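Local coordinates for protein endo-beta-1,2-glucanase (PDB 6IMV) that hydrolyses beta-1,2-glucans internally as a fungal endo-beta-1,2-glucanase, the enzyme that defined a new glycoside hydrolase family, at residues A[292-304]-A[363-376]. Residues are numbered along the deposited sequence; the frame is centred on the assembly and turned at random.
Sequences PITVQKGYWFSSH and SNAGIPSIANQTIQ. With NAG (2-acetamido-2-deoxy-beta-D-glucopyranose), chain H; GLC (alpha-D-glucopyranose), chain D.
Phe-301 and Ile-370 make the tight inner half of this contact: the methyl CD1 of Ile-370 stands over the middle of the phenyl ring, 3.5 Å from its centroid and almost on the ring normal. Ile-370 gets there because CG1 sits between its backbone N and carbonyl carbon (chi1 50°), which leaves CG2 to meet CG2 of Val-295. Ile-367 adds its CD1 near CD2 of the same ring, and Arg-331 of helix 318-337 also touches Phe-301. Just beyond, the backbones join in a single beta bridge, Gly-298 with Ala-371: Gly-298 N donates to Ile-370 O at 2.9 Å, and Asn-372 N returns a bond to Gly-298 O. The bridge ties the loop leaving strand 290-296 to the long loop after strand 357-362. Trp-300 O is gripped twice, by Ile-367 N and by NE2 of Gln-376, the amide arriving on a lone pair in the carbonyl plane at 2.9 Å. Outward, the Trp-300 indole lies between CA of Asn-364 on one face, 3.5 Å from the centroid of its five-membered ring, and CD2 of Tyr-299 on the other. A leucine in place of Trp-300 would probably open a gap between Asn-364 and Tyr-299 and leave the water held by NE1 without that donor. Tyr-299 is closely sandwiched too, with CG of Gln-373 over one face, 3.8 Å from the ring centroid, and C6 of a glucose over the other; His-304 NE2 donates to the sugar's O4 at 3.0 Å. That glucose, probably part of the bound sophorose, also hydrogen-bonds to Asp-247 and Glu-250, so this edge lines the sugar site. The rim toward solvent is more open: Asn-372 ND2 carries an N-linked N-acetylglucosamine, and extended Lys-297 passes Ala-371 O to put NZ beside its acetamide O7.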
# COMPACT_ATOMS: atom_id res chain seq x y z
N PRO A 292 18.77 -22.08 5.57
CA PRO A 292 18.78 -20.67 5.19
C PRO A 292 17.88 -20.34 3.99
O PRO A 292 17.74 -21.15 3.09
CB PRO A 292 20.25 -20.41 4.85
CG PRO A 292 20.77 -21.76 4.38
CD PRO A 292 20.04 -22.76 5.25
N ILE A 293 17.27 -19.15 4.03
CA ILE A 293 16.52 -18.59 2.91
C ILE A 293 17.11 -17.21 2.58
O ILE A 293 17.06 -16.30 3.40
CB ILE A 293 15.01 -18.48 3.21
CG1 ILE A 293 14.39 -19.81 3.63
CG2 ILE A 293 14.28 -17.90 2.00
CD1 ILE A 293 13.09 -19.66 4.41
N THR A 294 17.63 -17.06 1.36
CA THR A 294 18.18 -15.79 0.90
C THR A 294 17.05 -14.83 0.55
O THR A 294 16.15 -15.16 -0.24
CB THR A 294 19.09 -15.97 -0.33
OG1 THR A 294 20.09 -16.92 0.00
CG2 THR A 294 19.72 -14.67 -0.77
N VAL A 295 17.11 -13.64 1.16
CA VAL A 295 16.12 -12.60 0.94
C VAL A 295 16.84 -11.27 0.70
O VAL A 295 18.01 -11.09 1.05
CB VAL A 295 15.15 -12.49 2.13
CG1 VAL A 295 14.39 -13.77 2.34
CG2 VAL A 295 15.86 -12.06 3.41
N GLN A 296 16.08 -10.33 0.14
CA GLN A 296 16.41 -8.91 0.19
C GLN A 296 16.27 -8.42 1.63
O GLN A 296 15.19 -8.51 2.23
CB GLN A 296 15.46 -8.12 -0.71
CG GLN A 296 15.72 -6.62 -0.67
CD GLN A 296 14.73 -5.89 -1.54
OE1 GLN A 296 15.01 -5.63 -2.71
NE2 GLN A 296 13.58 -5.59 -0.98
N LYS A 297 17.36 -7.86 2.17
CA LYS A 297 17.35 -7.29 3.50
C LYS A 297 16.32 -6.16 3.55
O LYS A 297 16.27 -5.32 2.66
CB LYS A 297 18.75 -6.81 3.87
CG LYS A 297 18.93 -6.46 5.34
CD LYS A 297 20.34 -6.01 5.64
CE LYS A 297 20.54 -5.72 7.11
NZ LYS A 297 21.94 -5.33 7.38
N GLY A 298 15.47 -6.18 4.59
CA GLY A 298 14.41 -5.21 4.76
C GLY A 298 14.84 -4.02 5.60
O GLY A 298 15.95 -3.97 6.13
N TYR A 299 13.96 -3.03 5.72
CA TYR A 299 14.17 -1.96 6.67
C TYR A 299 13.83 -2.51 8.06
O TYR A 299 14.73 -2.63 8.92
CB TYR A 299 13.40 -0.70 6.26
CG TYR A 299 13.87 0.54 7.00
CD1 TYR A 299 15.14 1.05 6.79
CD2 TYR A 299 13.05 1.16 7.93
CE1 TYR A 299 15.58 2.17 7.48
CE2 TYR A 299 13.48 2.29 8.61
CZ TYR A 299 14.75 2.79 8.39
OH TYR A 299 15.16 3.89 9.08
N TRP A 300 12.56 -2.89 8.25
CA TRP A 300 12.13 -3.75 9.37
C TRP A 300 11.80 -5.16 8.87
O TRP A 300 11.66 -6.06 9.68
CB TRP A 300 10.90 -3.16 10.07
CG TRP A 300 11.13 -1.80 10.62
CD1 TRP A 300 11.88 -1.46 11.70
CD2 TRP A 300 10.57 -0.57 10.12
NE1 TRP A 300 11.87 -0.11 11.88
CE2 TRP A 300 11.05 0.47 10.95
CE3 TRP A 300 9.72 -0.25 9.05
CZ2 TRP A 300 10.70 1.80 10.75
CZ3 TRP A 300 9.38 1.07 8.85
CH2 TRP A 300 9.88 2.08 9.68
N PHE A 301 11.66 -5.32 7.55
CA PHE A 301 11.00 -6.47 6.90
C PHE A 301 9.51 -6.50 7.28
O PHE A 301 8.91 -7.58 7.37
CB PHE A 301 11.71 -7.79 7.21
CG PHE A 301 11.72 -8.76 6.05
CD1 PHE A 301 12.72 -8.70 5.09
CD2 PHE A 301 10.71 -9.71 5.90
CE1 PHE A 301 12.72 -9.58 4.01
CE2 PHE A 301 10.72 -10.58 4.83
CZ PHE A 301 11.72 -10.52 3.89
N SER A 302 8.94 -5.32 7.50
CA SER A 302 7.51 -5.10 7.46
C SER A 302 7.01 -5.39 6.04
O SER A 302 7.67 -4.98 5.06
CB SER A 302 7.17 -3.69 7.87
OG SER A 302 5.83 -3.36 7.51
N SER A 303 5.84 -6.04 5.94
CA SER A 303 5.24 -6.38 4.65
C SER A 303 5.08 -5.13 3.77
O SER A 303 5.22 -5.22 2.55
CB SER A 303 3.91 -7.09 4.84
OG SER A 303 4.09 -8.31 5.53
N HIS A 304 4.80 -3.97 4.38
CA HIS A 304 4.49 -2.74 3.62
C HIS A 304 5.66 -2.35 2.71
O HIS A 304 5.44 -1.71 1.69
CB HIS A 304 4.07 -1.58 4.54
CG HIS A 304 5.21 -0.80 5.08
ND1 HIS A 304 5.97 -1.23 6.15
CD2 HIS A 304 5.74 0.38 4.70
CE1 HIS A 304 6.92 -0.35 6.40
NE2 HIS A 304 6.80 0.65 5.53
N SER A 363 5.69 1.36 13.94
CA SER A 363 6.42 1.33 12.68
C SER A 363 7.25 0.06 12.56
O SER A 363 7.33 -0.55 11.49
CB SER A 363 7.35 2.52 12.55
OG SER A 363 6.60 3.72 12.40
N ASN A 364 7.92 -0.28 13.67
CA ASN A 364 9.05 -1.20 13.69
C ASN A 364 8.56 -2.63 13.99
O ASN A 364 9.01 -3.26 14.94
CB ASN A 364 10.11 -0.72 14.68
CG ASN A 364 9.60 -0.57 16.10
OD1 ASN A 364 8.43 -0.32 16.32
ND2 ASN A 364 10.49 -0.73 17.07
N ALA A 365 7.67 -3.14 13.13
CA ALA A 365 7.15 -4.50 13.24
C ALA A 365 7.47 -5.28 11.96
O ALA A 365 6.93 -4.98 10.89
CB ALA A 365 5.68 -4.49 13.53
N GLY A 366 8.33 -6.28 12.10
CA GLY A 366 8.76 -7.11 10.99
C GLY A 366 9.53 -8.34 11.45
O GLY A 366 9.06 -9.06 12.33
N ILE A 367 10.70 -8.55 10.85
CA ILE A 367 11.54 -9.72 11.09
C ILE A 367 12.97 -9.22 11.30
O ILE A 367 13.69 -8.98 10.33
CB ILE A 367 11.43 -10.74 9.94
CG1 ILE A 367 9.97 -11.09 9.65
CG2 ILE A 367 12.27 -11.98 10.24
CD1 ILE A 367 9.79 -12.23 8.68
N PRO A 368 13.38 -9.02 12.57
CA PRO A 368 14.62 -8.31 12.88
C PRO A 368 15.90 -8.92 12.30
O PRO A 368 16.80 -8.18 11.95
CB PRO A 368 14.73 -8.32 14.42
CG PRO A 368 13.46 -8.97 14.95
CD PRO A 368 12.61 -9.39 13.76
N SER A 369 15.98 -10.25 12.20
CA SER A 369 17.23 -10.93 11.79
C SER A 369 17.56 -10.69 10.31
O SER A 369 18.66 -11.00 9.87
CB SER A 369 17.17 -12.41 12.10
OG SER A 369 16.10 -13.04 11.39
N ILE A 370 16.60 -10.17 9.53
CA ILE A 370 16.80 -9.90 8.11
C ILE A 370 16.43 -8.44 7.81
O ILE A 370 15.94 -8.13 6.72
CB ILE A 370 15.98 -10.90 7.26
CG1 ILE A 370 14.52 -10.97 7.71
CG2 ILE A 370 16.64 -12.27 7.28
CD1 ILE A 370 13.64 -11.84 6.84
N ALA A 371 16.67 -7.57 8.79
CA ALA A 371 16.25 -6.16 8.78
C ALA A 371 17.44 -5.26 9.13
O ALA A 371 18.27 -5.62 9.95
CB ALA A 371 15.11 -5.95 9.75
N ASN A 372 17.48 -4.08 8.51
CA ASN A 372 18.39 -3.01 8.84
C ASN A 372 18.17 -2.55 10.29
O ASN A 372 19.13 -2.33 11.04
CB ASN A 372 18.20 -1.83 7.89
CG ASN A 372 19.22 -0.74 8.10
OD1 ASN A 372 18.94 0.26 8.76
ND2 ASN A 372 20.40 -0.93 7.55
N GLN A 373 16.90 -2.43 10.67
CA GLN A 373 16.48 -1.95 11.98
C GLN A 373 16.06 -3.13 12.85
O GLN A 373 14.98 -3.68 12.67
CB GLN A 373 15.32 -0.97 11.80
CG GLN A 373 15.68 0.23 10.94
CD GLN A 373 16.57 1.19 11.70
OE1 GLN A 373 16.21 1.69 12.76
NE2 GLN A 373 17.73 1.45 11.14
N THR A 374 16.90 -3.49 13.82
CA THR A 374 16.70 -4.70 14.61
C THR A 374 15.93 -4.42 15.91
O THR A 374 15.50 -5.37 16.57
CB THR A 374 18.04 -5.38 14.92
OG1 THR A 374 18.81 -4.45 15.67
CG2 THR A 374 18.75 -5.81 13.64
N ILE A 375 15.77 -3.16 16.29
CA ILE A 375 14.93 -2.82 17.46
C ILE A 375 13.47 -2.79 17.00
O ILE A 375 13.06 -1.86 16.31
CB ILE A 375 15.35 -1.49 18.11
CG1 ILE A 375 16.82 -1.51 18.56
CG2 ILE A 375 14.41 -1.15 19.26
CD1 ILE A 375 17.38 -0.15 18.93
N GLN A 376 12.70 -3.80 17.40
CA GLN A 376 11.37 -4.04 16.85
C GLN A 376 10.38 -4.37 17.97
O GLN A 376 10.74 -4.97 18.98
CB GLN A 376 11.42 -5.17 15.82
CG GLN A 376 12.24 -4.81 14.59
CD GLN A 376 11.87 -5.59 13.34
OE1 GLN A 376 10.90 -6.35 13.32
NE2 GLN A 376 12.66 -5.42 12.29
C1 NAG H . 21.47 0.03 7.65
C2 NAG H . 22.80 -0.64 7.97
C3 NAG H . 23.89 0.42 7.89
C4 NAG H . 23.91 1.00 6.48
C5 NAG H . 22.58 1.72 6.26
C6 NAG H . 22.46 2.38 4.89
C7 NAG H . 22.70 -2.55 9.52
C8 NAG H . 22.65 -2.97 10.95
N2 NAG H . 22.80 -1.25 9.29
O3 NAG H . 25.13 -0.18 8.20
O4 NAG H . 25.07 1.82 6.28
O5 NAG H . 21.53 0.75 6.40
O6 NAG H . 22.85 1.44 3.87
O7 NAG H . 22.62 -3.37 8.63
C1 GLC D . 10.30 5.53 6.13
C2 GLC D . 9.02 5.38 5.34
C3 GLC D . 8.63 3.92 5.22
C4 GLC D . 9.75 3.14 4.56
C5 GLC D . 11.04 3.33 5.37
C6 GLC D . 12.24 2.70 4.66
O1 GLC D . 9.99 5.13 7.48
O2 GLC D . 7.99 6.08 6.05
O3 GLC D . 7.44 3.75 4.46
O4 GLC D . 9.38 1.76 4.43
O5 GLC D . 11.32 4.72 5.55
O6 GLC D . 12.46 3.31 3.39
O HOH W 1 13.19 1.79 13.39